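Putative iron binding protein (Bordetella pertussis Tohama I, PDB 1Y9U) binds ferric iron through tyrosine side chains and, as a periplasmic solute-binding protein, probably serves iron uptake. Local coordinates at residues Thr12-Lys17 / Val58-Asp63; Tyr100-Arg105 / Ser240-Ala245; Gly123-Pro128 / Glu161-Gly166; Leu115-Phe120 / Cys191-Ala196; Tyr143-Val148 / Lys307-Ala312. All coordinates share one frame; numbering follows the deposited sequence.

Interaction 1. Residues Thr12-Lys17 / Val58-Asp63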
# COMPACT_ATOMS: atom_id res chain seq x y z
N THR A 12 9.42 9.98 9.42
CA THR A 12 9.00 9.05 8.38
C THR A 12 9.56 7.66 8.58
O THR A 12 10.73 7.50 8.88
CB THR A 12 9.43 9.57 7.00
OG1 THR A 12 9.14 8.56 6.00
CG2 THR A 12 10.94 9.87 6.94
N THR A 13 8.71 6.65 8.38
CA THR A 13 9.16 5.26 8.38
C THR A 13 9.52 4.81 6.98
O THR A 13 9.96 3.66 6.78
CB THR A 13 8.09 4.34 8.97
OG1 THR A 13 6.98 4.23 8.07
CG2 THR A 13 7.50 4.87 10.31
N ARG A 14 9.30 5.67 5.98
CA ARG A 14 9.74 5.43 4.61
C ARG A 14 11.17 5.93 4.42
O ARG A 14 11.48 7.05 4.85
CB ARG A 14 8.83 6.16 3.62
CG ARG A 14 7.36 5.85 3.78
CD ARG A 14 6.61 5.87 2.45
NE ARG A 14 6.88 4.63 1.72
CZ ARG A 14 6.23 4.25 0.62
NH1 ARG A 14 5.31 5.03 0.07
NH2 ARG A 14 6.52 3.10 0.06
N GLU A 15 11.99 5.14 3.72
CA GLU A 15 13.43 5.44 3.59
C GLU A 15 13.52 6.85 3.03
O GLU A 15 12.86 7.14 2.03
CB GLU A 15 14.17 4.50 2.60
CG GLU A 15 14.10 2.97 2.77
CD GLU A 15 14.36 2.46 4.18
OE1 GLU A 15 13.37 2.34 4.96
OE2 GLU A 15 15.53 2.11 4.51
N PRO A 16 14.30 7.73 3.64
CA PRO A 16 14.45 9.10 3.13
C PRO A 16 14.80 9.19 1.63
O PRO A 16 14.49 10.21 1.01
CB PRO A 16 15.56 9.71 3.99
CG PRO A 16 15.97 8.67 4.99
CD PRO A 16 15.06 7.52 4.89
N LYS A 17 15.42 8.17 1.04
CA LYS A 17 15.79 8.28 -0.37
C LYS A 17 14.60 8.19 -1.34
O LYS A 17 14.69 8.70 -2.45
CB LYS A 17 16.88 7.27 -0.73
CG LYS A 17 18.28 7.62 -0.18
CD LYS A 17 18.66 9.13 -0.29
CE LYS A 17 18.44 9.85 1.04
NZ LYS A 17 18.77 11.30 1.00
N VAL A 58 5.06 16.50 10.81
CA VAL A 58 4.32 15.60 9.93
C VAL A 58 4.84 14.18 10.17
O VAL A 58 6.04 13.97 10.24
CB VAL A 58 4.51 15.99 8.46
CG1 VAL A 58 3.84 14.99 7.53
CG2 VAL A 58 3.97 17.39 8.20
N LEU A 59 3.90 13.24 10.29
CA LEU A 59 4.19 11.82 10.48
C LEU A 59 3.83 11.10 9.19
O LEU A 59 2.73 11.26 8.71
CB LEU A 59 3.33 11.27 11.61
CG LEU A 59 3.37 12.05 12.92
CD1 LEU A 59 2.56 11.33 13.96
CD2 LEU A 59 4.80 12.22 13.36
N MET A 60 4.77 10.34 8.65
CA MET A 60 4.58 9.63 7.38
C MET A 60 4.87 8.14 7.58
O MET A 60 5.93 7.78 8.13
CB MET A 60 5.55 10.20 6.34
CG MET A 60 5.59 9.45 5.01
SD MET A 60 6.76 10.15 3.84
CE MET A 60 5.82 11.47 3.28
N THR A 61 3.98 7.27 7.11
CA THR A 61 4.19 5.83 7.23
C THR A 61 3.46 5.06 6.15
O THR A 61 2.85 5.66 5.24
CB THR A 61 3.81 5.40 8.69
OG1 THR A 61 4.26 4.06 8.96
CG2 THR A 61 2.33 5.38 8.89
N VAL A 62 3.53 3.74 6.23
CA VAL A 62 2.88 2.85 5.29
C VAL A 62 1.93 1.94 6.07
O VAL A 62 2.23 1.59 7.21
CB VAL A 62 3.95 2.04 4.53
CG1 VAL A 62 3.33 1.09 3.52
CG2 VAL A 62 4.94 2.97 3.84
N ASP A 63 0.82 1.60 5.43
CA ASP A 63 -0.26 0.74 5.93
C ASP A 63 -1.30 1.54 6.70
O ASP A 63 -0.97 2.22 7.66
CB ASP A 63 0.25 -0.42 6.77
CG ASP A 63 -0.74 -1.52 6.89
OD1 ASP A 63 -1.81 -1.32 7.48
OD2 ASP A 63 -0.55 -2.64 6.42
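At the C-terminal ends of two neighbouring parallel strands, where the chain of a periplasmic binding protein leaves its sheet toward the ligand cleft, T13 meets M60 and T61. T13 N donates to M60 O at 3.0 Å, a fairly straight bond of 163° at the hydrogen. T12 CA also approaches M60 O, at 3.3 Å, in a CA-H...O contact, so that one carbonyl receives both. One residue further on, the hydroxyls of the two threonines join, T13 OG1 to T61 OG1 at 2.9 Å. T61 OG1 lies anti to its backbone N (chi1 -168°), whereas T13 OG1 is tucked between its own N and carbonyl carbon.

T12 and M60 form a parallel bridge and run side by side on one face of the sheet, with T12 OG1 3.6 Å from M60 SD. The flexible, unbranched methionine can lie along its neighbour in this way. Strand 7-12 ends here in an ST turn: T12 OG1 accepts from R14 N at 2.9 Å, the threonine hydroxyl closing the turn.

Beyond the turn, R14 crosses V62 at about a right angle. V62 CG2 sits over one face of the guanidinium, off toward its rim and 3.3 Å from R14 NE; a methyl group suits a flat, poorly solvated face. V62 N is buried here without a partner in the model. The charge of R14 is met by E276, in a salt bridge from R14 NH2. The side chain of R14 lies about 6 Å from that of Y199, one of the tyrosines that bind ferric iron in this protein.

Interaction 2. Residues Tyr100-Arg105 / Ser240-Ala245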
# COMPACT_ATOMS: atom_id res chain seq x y z
N TYR A 100 -4.29 11.19 5.86
CA TYR A 100 -4.49 11.28 4.43
C TYR A 100 -3.60 10.28 3.67
O TYR A 100 -2.42 10.21 3.95
CB TYR A 100 -4.09 12.67 3.96
CG TYR A 100 -5.01 13.76 4.39
CD1 TYR A 100 -4.80 14.45 5.57
CD2 TYR A 100 -6.09 14.12 3.59
CE1 TYR A 100 -5.68 15.48 5.95
CE2 TYR A 100 -6.95 15.13 3.95
CZ TYR A 100 -6.75 15.80 5.11
OH TYR A 100 -7.61 16.83 5.42
N ALA A 101 -4.18 9.54 2.72
CA ALA A 101 -3.37 8.73 1.80
C ALA A 101 -2.55 9.62 0.89
O ALA A 101 -3.00 10.67 0.45
CB ALA A 101 -4.25 7.81 0.97
N LEU A 102 -1.33 9.16 0.60
CA LEU A 102 -0.42 9.78 -0.35
C LEU A 102 -0.10 8.91 -1.56
O LEU A 102 0.24 9.45 -2.61
CB LEU A 102 0.89 10.17 0.35
CG LEU A 102 0.77 11.19 1.48
CD1 LEU A 102 2.14 11.42 2.10
CD2 LEU A 102 0.20 12.52 1.01
N SER A 103 -0.23 7.58 -1.43
CA SER A 103 -0.08 6.70 -2.58
C SER A 103 -0.84 5.43 -2.31
O SER A 103 -1.18 5.13 -1.17
CB SER A 103 1.38 6.38 -2.83
OG SER A 103 1.90 5.58 -1.78
N LEU A 104 -1.12 4.69 -3.38
CA LEU A 104 -1.90 3.46 -3.34
C LEU A 104 -1.02 2.27 -3.64
O LEU A 104 -0.20 2.32 -4.57
CB LEU A 104 -3.06 3.48 -4.33
CG LEU A 104 -3.90 4.76 -4.33
CD1 LEU A 104 -5.01 4.64 -5.36
CD2 LEU A 104 -4.46 5.06 -2.96
N ARG A 105 -1.24 1.19 -2.90
CA ARG A 105 -0.49 -0.07 -2.98
C ARG A 105 -1.49 -1.19 -3.24
O ARG A 105 -1.99 -1.81 -2.32
CB ARG A 105 0.25 -0.26 -1.67
CG ARG A 105 1.36 0.78 -1.51
CD ARG A 105 1.83 0.97 -0.10
NE ARG A 105 2.32 -0.25 0.52
CZ ARG A 105 3.58 -0.66 0.53
NH1 ARG A 105 4.56 0.01 -0.04
NH2 ARG A 105 3.88 -1.78 1.16
N SER A 240 0.24 4.33 1.48
CA SER A 240 1.12 5.12 2.36
C SER A 240 0.36 6.41 2.69
O SER A 240 -0.56 6.78 1.98
CB SER A 240 2.46 5.45 1.71
OG SER A 240 2.32 6.48 0.74
N GLY A 241 0.76 7.07 3.75
CA GLY A 241 0.03 8.27 4.13
C GLY A 241 0.69 9.03 5.24
O GLY A 241 1.77 8.70 5.69
N ALA A 242 0.01 10.09 5.69
CA ALA A 242 0.58 11.02 6.63
C ALA A 242 -0.49 11.74 7.42
O ALA A 242 -1.66 11.75 7.08
CB ALA A 242 1.44 12.02 5.88
N ALA A 243 -0.03 12.38 8.47
CA ALA A 243 -0.87 13.14 9.40
C ALA A 243 -0.02 14.23 10.02
O ALA A 243 1.21 14.09 10.09
CB ALA A 243 -1.42 12.24 10.47
N VAL A 244 -0.66 15.31 10.46
CA VAL A 244 0.04 16.33 11.23
C VAL A 244 0.14 15.86 12.69
O VAL A 244 -0.83 15.37 13.26
CB VAL A 244 -0.67 17.67 11.14
CG1 VAL A 244 -0.02 18.71 12.07
CG2 VAL A 244 -0.65 18.18 9.69
N ALA A 245 1.33 15.98 13.27
CA ALA A 245 1.55 15.56 14.66
C ALA A 245 0.77 16.42 15.65
O ALA A 245 0.59 17.63 15.44
CB ALA A 245 3.01 15.58 14.99
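S103 and S240 bring their hydroxyls together, S103 OG to S240 OG at 2.7 Å, in an antiparallel pairing of strands 100-112 and 237-245. Both oxygens lie between their own backbone N and carbonyl carbon (chi1 68° and 76°), which turns them toward each other on the same face of the sheet. L102 N donates to S240 O at 2.9 Å, almost straight at 176°, and S240 N returns a bond to S103 O at 3.1 Å. L102 and S103 thus both face S240: a classic beta bulge.

Beyond it Y100 and A242 form a hydrogen-bonded pair, both bonds being 3.0 Å (Y100 N to A242 O, A242 N to Y100 O). At the non-hydrogen-bonded pair A101 and G241, the glycine, having no side chain, lets its CA lie 3.1 Å from Y100 O. The small A242 leaves its CB to the end of L102, CD1 at 3.9 Å.

Around this shell, S103 OG is also hydrogen-bonded to E276, and S240 OG to Y270, so small hydroxyls carry polarity into a buried sheet without stranding it. E276 is shared with R105, its salt-bridge partner, whose charge is thereby probably balanced about 3 Å from the side chains of the iron-site tyrosines Y143 and Y199.

Interaction 3. Residues Gly123-Pro128 / Glu161-Gly166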
# COMPACT_ATOMS: atom_id res chain seq x y z
N GLY A 123 -12.36 -13.59 -5.49
CA GLY A 123 -12.99 -14.86 -5.20
C GLY A 123 -12.57 -15.99 -6.13
O GLY A 123 -12.60 -17.15 -5.74
N ASP A 124 -12.21 -15.67 -7.38
CA ASP A 124 -11.83 -16.69 -8.35
C ASP A 124 -10.61 -17.49 -7.94
O ASP A 124 -10.38 -18.58 -8.45
CB ASP A 124 -11.58 -16.07 -9.74
CG ASP A 124 -12.79 -15.35 -10.30
OD1 ASP A 124 -13.95 -15.64 -9.88
OD2 ASP A 124 -12.65 -14.48 -11.18
N LEU A 125 -9.78 -16.95 -7.04
CA LEU A 125 -8.56 -17.63 -6.65
C LEU A 125 -8.83 -18.96 -5.93
O LEU A 125 -7.98 -19.83 -5.88
CB LEU A 125 -7.71 -16.70 -5.79
CG LEU A 125 -6.23 -17.09 -5.64
CD1 LEU A 125 -5.48 -17.05 -6.96
CD2 LEU A 125 -5.58 -16.16 -4.63
N ALA A 126 -10.02 -19.09 -5.35
CA ALA A 126 -10.46 -20.31 -4.66
C ALA A 126 -11.09 -21.35 -5.62
O ALA A 126 -11.45 -22.43 -5.18
CB ALA A 126 -11.44 -19.96 -3.57
N ASP A 127 -11.24 -21.03 -6.90
CA ASP A 127 -11.84 -21.99 -7.82
C ASP A 127 -11.00 -23.25 -7.84
O ASP A 127 -9.77 -23.17 -8.01
CB ASP A 127 -11.92 -21.40 -9.23
CG ASP A 127 -12.72 -22.25 -10.20
OD1 ASP A 127 -13.65 -21.70 -10.83
OD2 ASP A 127 -12.47 -23.42 -10.46
N PRO A 128 -11.63 -24.41 -7.69
CA PRO A 128 -10.94 -25.69 -7.72
C PRO A 128 -9.99 -25.91 -8.93
O PRO A 128 -9.02 -26.66 -8.83
CB PRO A 128 -12.11 -26.69 -7.73
CG PRO A 128 -13.16 -26.01 -7.00
CD PRO A 128 -13.07 -24.58 -7.43
N GLU A 161 -13.84 -17.11 5.02
CA GLU A 161 -13.24 -18.35 5.48
C GLU A 161 -13.21 -19.41 4.37
O GLU A 161 -12.20 -20.11 4.18
CB GLU A 161 -14.01 -18.89 6.69
CG GLU A 161 -13.44 -20.18 7.21
CD GLU A 161 -14.15 -20.74 8.39
OE1 GLU A 161 -13.98 -21.96 8.62
OE2 GLU A 161 -14.86 -19.96 9.10
N LYS A 162 -14.30 -19.52 3.63
CA LYS A 162 -14.38 -20.47 2.54
C LYS A 162 -13.36 -20.14 1.46
O LYS A 162 -12.72 -21.02 0.93
CB LYS A 162 -15.80 -20.50 1.96
CG LYS A 162 -15.96 -21.24 0.64
CD LYS A 162 -17.44 -21.54 0.34
CE LYS A 162 -17.53 -22.76 -0.53
NZ LYS A 162 -17.65 -24.04 0.25
N TRP A 163 -13.20 -18.84 1.15
CA TRP A 163 -12.17 -18.40 0.22
C TRP A 163 -10.79 -18.80 0.70
O TRP A 163 -10.01 -19.36 -0.06
CB TRP A 163 -12.26 -16.89 0.04
CG TRP A 163 -11.31 -16.34 -0.97
CD1 TRP A 163 -11.46 -16.39 -2.31
CD2 TRP A 163 -10.05 -15.70 -0.73
NE1 TRP A 163 -10.39 -15.80 -2.94
CE2 TRP A 163 -9.51 -15.35 -1.98
CE3 TRP A 163 -9.35 -15.35 0.43
CZ2 TRP A 163 -8.29 -14.67 -2.11
CZ3 TRP A 163 -8.13 -14.69 0.30
CH2 TRP A 163 -7.63 -14.36 -0.97
N LEU A 164 -10.48 -18.52 1.95
CA LEU A 164 -9.18 -18.87 2.51
C LEU A 164 -8.89 -20.36 2.41
O LEU A 164 -7.79 -20.76 2.04
CB LEU A 164 -9.04 -18.41 3.96
CG LEU A 164 -8.82 -16.90 4.14
CD1 LEU A 164 -9.07 -16.52 5.58
CD2 LEU A 164 -7.41 -16.51 3.66
N ARG A 165 -9.87 -21.19 2.75
CA ARG A 165 -9.68 -22.64 2.67
C ARG A 165 -9.47 -23.11 1.21
O ARG A 165 -8.63 -23.96 0.96
CB ARG A 165 -10.87 -23.37 3.28
CG ARG A 165 -10.97 -23.29 4.76
CD ARG A 165 -12.10 -24.18 5.31
NE ARG A 165 -12.39 -23.85 6.69
CZ ARG A 165 -11.64 -24.22 7.71
NH1 ARG A 165 -10.58 -24.99 7.55
NH2 ARG A 165 -11.96 -23.83 8.94
N GLY A 166 -10.18 -22.51 0.27
CA GLY A 166 -10.06 -22.87 -1.13
C GLY A 166 -8.71 -22.43 -1.70
O GLY A 166 -8.10 -23.14 -2.48
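W163 lays the pyrrole part of its indole against G123, with G123 CA 3.6 Å from W163 NE1 and G123 O near the ring edge, in its plane. It is the backbone of the glycine that meets the ring. Two further residues of the same short 3-10 turn complete the contact. A126 CB touches W163 CD1 at 3.8 Å, and L125 CD2 reaches the six-membered ring at W163 CZ2, 4.0 Å away, the leucine crossing the indole obliquely. With CG anti to the backbone N (chi1 -176°), the tryptophan ring extends from its helix to bridge the gap to this turn. Its one polar atom is not wasted, since W163 NE1 donates to Y122 O, just before G123.

The contact fastens the connection between strands 100-112 and 134-135 to the flank of helix 157-170, well away from the centre of the chain. Where the two backbones come closest, A126 and G166 have CA atoms 4.4 Å apart, and A126 CA lies 4.0 Å from G166 C. With no side chain, G166 leaves room for A126 CB and lets the backbones come this near.

On the same helix, one turn apart, R165 grips E161 side-on, both NE and NH2 bonding to E161 OE1, the shorter from R165 NH2 at 2.8 Å. The other oxygen, E161 OE2, forms a salt bridge with K318, so this carboxylate ties helix 157-170 to helix 303-318. Further inward, W163 touches M151 of helix 142-155 and L195 of strand 193-197, and L125 meets L195 as well.

Interaction 4. Residues Leu115-Phe120 / Cys191-Ala196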
# COMPACT_ATOMS: atom_id res chain seq x y z
N LEU A 115 -0.78 -16.73 -20.38
CA LEU A 115 -2.01 -17.37 -19.93
C LEU A 115 -3.20 -16.56 -20.42
O LEU A 115 -3.20 -15.35 -20.39
CB LEU A 115 -2.01 -17.45 -18.40
CG LEU A 115 -2.85 -18.54 -17.74
CD1 LEU A 115 -2.20 -19.89 -17.99
CD2 LEU A 115 -2.97 -18.31 -16.25
N LYS A 116 -4.24 -17.25 -20.88
CA LYS A 116 -5.44 -16.59 -21.31
C LYS A 116 -6.29 -16.27 -20.08
O LYS A 116 -7.02 -17.12 -19.57
CB LYS A 116 -6.22 -17.46 -22.31
CG LYS A 116 -6.27 -16.85 -23.71
CD LYS A 116 -4.90 -16.65 -24.34
CE LYS A 116 -5.01 -15.90 -25.67
NZ LYS A 116 -4.04 -14.76 -25.79
N LEU A 117 -6.15 -15.04 -19.61
CA LEU A 117 -6.80 -14.56 -18.40
C LEU A 117 -6.77 -13.03 -18.48
O LEU A 117 -5.70 -12.43 -18.31
CB LEU A 117 -6.06 -15.08 -17.17
CG LEU A 117 -6.74 -14.90 -15.82
CD1 LEU A 117 -8.08 -15.63 -15.77
CD2 LEU A 117 -5.85 -15.42 -14.69
N ASP A 118 -7.92 -12.43 -18.77
CA ASP A 118 -8.07 -10.99 -19.06
C ASP A 118 -8.52 -10.20 -17.85
O ASP A 118 -8.27 -9.00 -17.76
CB ASP A 118 -9.11 -10.76 -20.19
CG ASP A 118 -8.64 -11.26 -21.55
OD1 ASP A 118 -7.40 -11.36 -21.77
OD2 ASP A 118 -9.43 -11.54 -22.47
N SER A 119 -9.22 -10.88 -16.94
CA SER A 119 -9.81 -10.23 -15.78
C SER A 119 -9.92 -11.26 -14.67
O SER A 119 -9.76 -12.47 -14.88
CB SER A 119 -11.19 -9.68 -16.13
OG SER A 119 -12.09 -10.73 -16.42
N PHE A 120 -10.22 -10.79 -13.48
CA PHE A 120 -10.29 -11.69 -12.31
C PHE A 120 -11.04 -11.03 -11.19
O PHE A 120 -10.93 -9.81 -11.01
CB PHE A 120 -8.85 -11.97 -11.82
CG PHE A 120 -8.63 -13.32 -11.16
CD1 PHE A 120 -8.61 -14.47 -11.91
CD2 PHE A 120 -8.33 -13.42 -9.81
CE1 PHE A 120 -8.33 -15.68 -11.34
CE2 PHE A 120 -8.05 -14.66 -9.24
CZ PHE A 120 -8.04 -15.77 -10.01
N CYS A 191 3.96 -22.34 -10.41
CA CYS A 191 2.60 -21.83 -10.40
C CYS A 191 2.33 -21.01 -11.65
O CYS A 191 3.25 -20.63 -12.37
CB CYS A 191 2.32 -21.00 -9.14
SG CYS A 191 3.57 -19.75 -8.79
N ASP A 192 1.06 -20.77 -11.94
CA ASP A 192 0.64 -19.96 -13.07
C ASP A 192 0.21 -18.55 -12.67
O ASP A 192 0.29 -17.63 -13.47
CB ASP A 192 -0.51 -20.63 -13.83
CG ASP A 192 -0.07 -21.87 -14.57
OD1 ASP A 192 1.14 -22.01 -14.85
OD2 ASP A 192 -0.89 -22.75 -14.86
N ILE A 193 -0.30 -18.40 -11.45
CA ILE A 193 -0.81 -17.13 -10.95
C ILE A 193 -0.48 -16.99 -9.48
O ILE A 193 -0.16 -17.95 -8.80
CB ILE A 193 -2.36 -17.00 -11.15
CG1 ILE A 193 -3.13 -18.00 -10.26
CG2 ILE A 193 -2.75 -17.15 -12.60
CD1 ILE A 193 -4.65 -17.88 -10.42
N GLY A 194 -0.56 -15.77 -8.96
CA GLY A 194 -0.41 -15.56 -7.52
C GLY A 194 -0.75 -14.15 -7.14
O GLY A 194 -0.75 -13.28 -7.99
N LEU A 195 -1.01 -13.93 -5.86
CA LEU A 195 -1.34 -12.59 -5.38
C LEU A 195 -0.10 -11.93 -4.85
O LEU A 195 0.66 -12.55 -4.10
CB LEU A 195 -2.38 -12.63 -4.24
CG LEU A 195 -3.82 -12.90 -4.63
CD1 LEU A 195 -4.66 -13.10 -3.36
CD2 LEU A 195 -4.37 -11.76 -5.47
N ALA A 196 0.12 -10.69 -5.27
CA ALA A 196 1.29 -9.92 -4.89
C ALA A 196 1.07 -8.47 -5.28
O ALA A 196 0.18 -8.15 -6.06
CB ALA A 196 2.54 -10.49 -5.54
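Apolar contacts carry this interaction, and I193 is the residue they share. Its CG2 branch meets two leucines: L115 CD2 at 3.8 Å and L117 CD2 at 4.1 Å, each leucine crossing the isoleucine at about a right angle. Its other branch ends at F120, I193 CD1 lying 4.0 Å from F120 CZ. CG1 occupies the position between the backbone N and carbonyl carbon (chi1 67°) with CG2 beside the N, and this division sends one arm to the leucines and the other to the ring. A beta-branched residue suits both the extended strand and this double reach.

The segment 115-120 follows the long strand 100-112 without being a strand or helix, and it lays alternate residues, L115 and L117, over the start of strand 193-197, an antiparallel neighbour of 100-112 in the sheet. L109 of that long strand also touches L117, F120 and I193.

A mixed contact is that of L115 CD2 with D192 CB at 4.2 Å, against the aliphatic part of the acid. No hydrogen bond joins the two segments. Covalent and backbone links hold strand 193-197 from its other neighbour: C191 forms a disulfide with C135, and I193 shares backbone hydrogen bonds with K133 and C135.

Interaction 5. Residues Tyr143-Val148 / Lys307-Ala312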
# COMPACT_ATOMS: atom_id res chain seq x y z
N TYR A 143 0.27 -7.58 4.01
CA TYR A 143 -0.34 -7.41 2.69
C TYR A 143 -1.56 -8.30 2.54
O TYR A 143 -2.56 -7.93 1.92
CB TYR A 143 0.65 -7.79 1.60
CG TYR A 143 1.90 -6.96 1.47
CD1 TYR A 143 3.00 -7.46 0.75
CD2 TYR A 143 2.00 -5.70 2.00
CE1 TYR A 143 4.14 -6.72 0.59
CE2 TYR A 143 3.15 -4.95 1.85
CZ TYR A 143 4.21 -5.47 1.15
OH TYR A 143 5.34 -4.70 0.99
N ASN A 144 -1.45 -9.52 3.06
CA ASN A 144 -2.53 -10.48 2.97
C ASN A 144 -3.61 -10.24 4.01
O ASN A 144 -4.79 -10.35 3.68
CB ASN A 144 -2.00 -11.91 3.05
CG ASN A 144 -1.33 -12.36 1.76
OD1 ASN A 144 -1.66 -11.89 0.67
ND2 ASN A 144 -0.36 -13.27 1.89
N THR A 145 -3.26 -9.91 5.25
CA THR A 145 -4.32 -9.68 6.24
C THR A 145 -5.16 -8.48 5.89
O THR A 145 -6.34 -8.48 6.18
CB THR A 145 -3.81 -9.55 7.66
OG1 THR A 145 -2.92 -8.43 7.75
CG2 THR A 145 -3.03 -10.78 8.11
N ALA A 146 -4.59 -7.48 5.24
CA ALA A 146 -5.39 -6.35 4.80
C ALA A 146 -6.41 -6.76 3.74
O ALA A 146 -7.54 -6.29 3.75
CB ALA A 146 -4.50 -5.24 4.28
N LEU A 147 -6.01 -7.63 2.80
CA LEU A 147 -6.92 -8.08 1.74
C LEU A 147 -8.05 -8.91 2.35
O LEU A 147 -9.21 -8.75 2.00
CB LEU A 147 -6.15 -8.90 0.68
CG LEU A 147 -7.00 -9.56 -0.42
CD1 LEU A 147 -7.73 -8.55 -1.24
CD2 LEU A 147 -6.12 -10.48 -1.31
N VAL A 148 -7.69 -9.79 3.28
CA VAL A 148 -8.67 -10.61 4.01
C VAL A 148 -9.65 -9.73 4.79
O VAL A 148 -10.84 -9.98 4.79
CB VAL A 148 -7.96 -11.65 4.92
CG1 VAL A 148 -8.97 -12.45 5.77
CG2 VAL A 148 -7.14 -12.60 4.03
N LYS A 307 -10.35 -1.87 10.85
CA LYS A 307 -11.47 -2.38 11.66
C LYS A 307 -11.51 -3.90 11.71
O LYS A 307 -11.79 -4.46 12.75
CB LYS A 307 -12.82 -1.87 11.11
CG LYS A 307 -14.09 -2.37 11.83
CD LYS A 307 -15.40 -1.84 11.21
CE LYS A 307 -16.66 -2.52 11.81
NZ LYS A 307 -17.94 -1.81 11.47
N TYR A 308 -11.25 -4.56 10.58
CA TYR A 308 -11.41 -6.01 10.45
C TYR A 308 -10.07 -6.77 10.48
O TYR A 308 -10.06 -7.98 10.27
CB TYR A 308 -12.17 -6.36 9.16
CG TYR A 308 -13.63 -6.02 9.20
CD1 TYR A 308 -14.12 -4.86 8.61
CD2 TYR A 308 -14.54 -6.86 9.83
CE1 TYR A 308 -15.47 -4.54 8.64
CE2 TYR A 308 -15.90 -6.55 9.87
CZ TYR A 308 -16.35 -5.39 9.27
OH TYR A 308 -17.70 -5.06 9.30
N ARG A 309 -8.97 -6.09 10.78
CA ARG A 309 -7.62 -6.66 10.68
C ARG A 309 -7.41 -7.85 11.61
O ARG A 309 -6.90 -8.89 11.20
CB ARG A 309 -6.51 -5.61 10.91
CG ARG A 309 -5.21 -5.99 10.21
CD ARG A 309 -5.29 -5.76 8.71
NE ARG A 309 -4.03 -5.75 7.98
CZ ARG A 309 -3.24 -4.70 7.79
NH1 ARG A 309 -3.55 -3.51 8.30
NH2 ARG A 309 -2.16 -4.83 7.05
N LYS A 310 -7.78 -7.68 12.87
CA LYS A 310 -7.57 -8.74 13.86
C LYS A 310 -8.47 -9.94 13.53
O LYS A 310 -8.00 -11.07 13.56
CB LYS A 310 -7.84 -8.23 15.27
CG LYS A 310 -7.50 -9.21 16.39
CD LYS A 310 -8.19 -8.85 17.71
CE LYS A 310 -7.65 -7.55 18.31
NZ LYS A 310 -8.28 -7.18 19.62
N GLN A 311 -9.71 -9.70 13.14
CA GLN A 311 -10.62 -10.77 12.72
C GLN A 311 -10.03 -11.55 11.52
O GLN A 311 -10.09 -12.77 11.46
CB GLN A 311 -12.00 -10.21 12.33
CG GLN A 311 -13.07 -11.30 12.13
CD GLN A 311 -14.46 -10.79 11.81
OE1 GLN A 311 -14.71 -9.58 11.84
NE2 GLN A 311 -15.36 -11.70 11.49
N ALA A 312 -9.42 -10.82 10.59
CA ALA A 312 -8.82 -11.41 9.41
C ALA A 312 -7.65 -12.30 9.79
O ALA A 312 -7.55 -13.41 9.30
CB ALA A 312 -8.36 -10.31 8.47
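Helix 142-155, which begins beside the iron site and carries the ligand Y143, is crossed by helix 303-318, and R309 of the second helix reaches T145 of the first. R309 NE donates to T145 OG1 at 2.9 Å with an angle of 153° at the hydrogen, the oxygen lying somewhat out of the guanidinium plane. The two side chains cross at about a right angle. R309 starts with CG anti to the backbone N (chi1 -154°) and bends at its second torsion, which carries the guanidinium along the first helix toward its N-terminal end. There A146 CB covers one face of the group, 3.6 Å from R309 NH2 and displaced toward the rim; the small alanine methyl lies against the flat group.

R309 NH2 has its own partners: D63 in a salt bridge and P142 O in a hydrogen bond, so that the arginine spans the beginning of helix 142-155 and the start of the helix following strand 58-62. Arginine suits this place because its flat head offers N-H groups in several directions.

Farther along, the helices pack through small apolar groups. V148 CG1 meets A312 CB at 3.5 Å, tighter than usual for carbon atoms, and A312 CB also lies 3.6 Å from T145 O. The methyl group of alanine allows the short segments' axes to approach to 8.3 Å while their directions differ by 108°. This steep helix-helix crossing lies beside the start of the helix that carries Y143, in a protein of the periplasmic binding protein type with an iron-tyrosinate site.

In the fold
Interactions 1 and 2 adjoin in one sheet, their centres 9 Å apart: strand 58-62 pairs with strand 237-245 through L59 N to A243 O (2.8 Å) and T61 O to G241 N (2.9 Å). Interaction 5 lies 22 Å from interaction 1 between centres, the D63-R309 salt bridge being their connection. R105 NH2 of interaction 2 lies 3.3 Å from Y143 OH of interaction 5, a weak hydrogen bond, so these three contacts border the metal site. Interactions 3 and 4, centres 14 Å apart, share a core through L125, whose CD1 is 3.7 Å from I193 CD1. L147 CD2 meets L195 CD1 at 3.6 Å, connecting interaction 5 to that core.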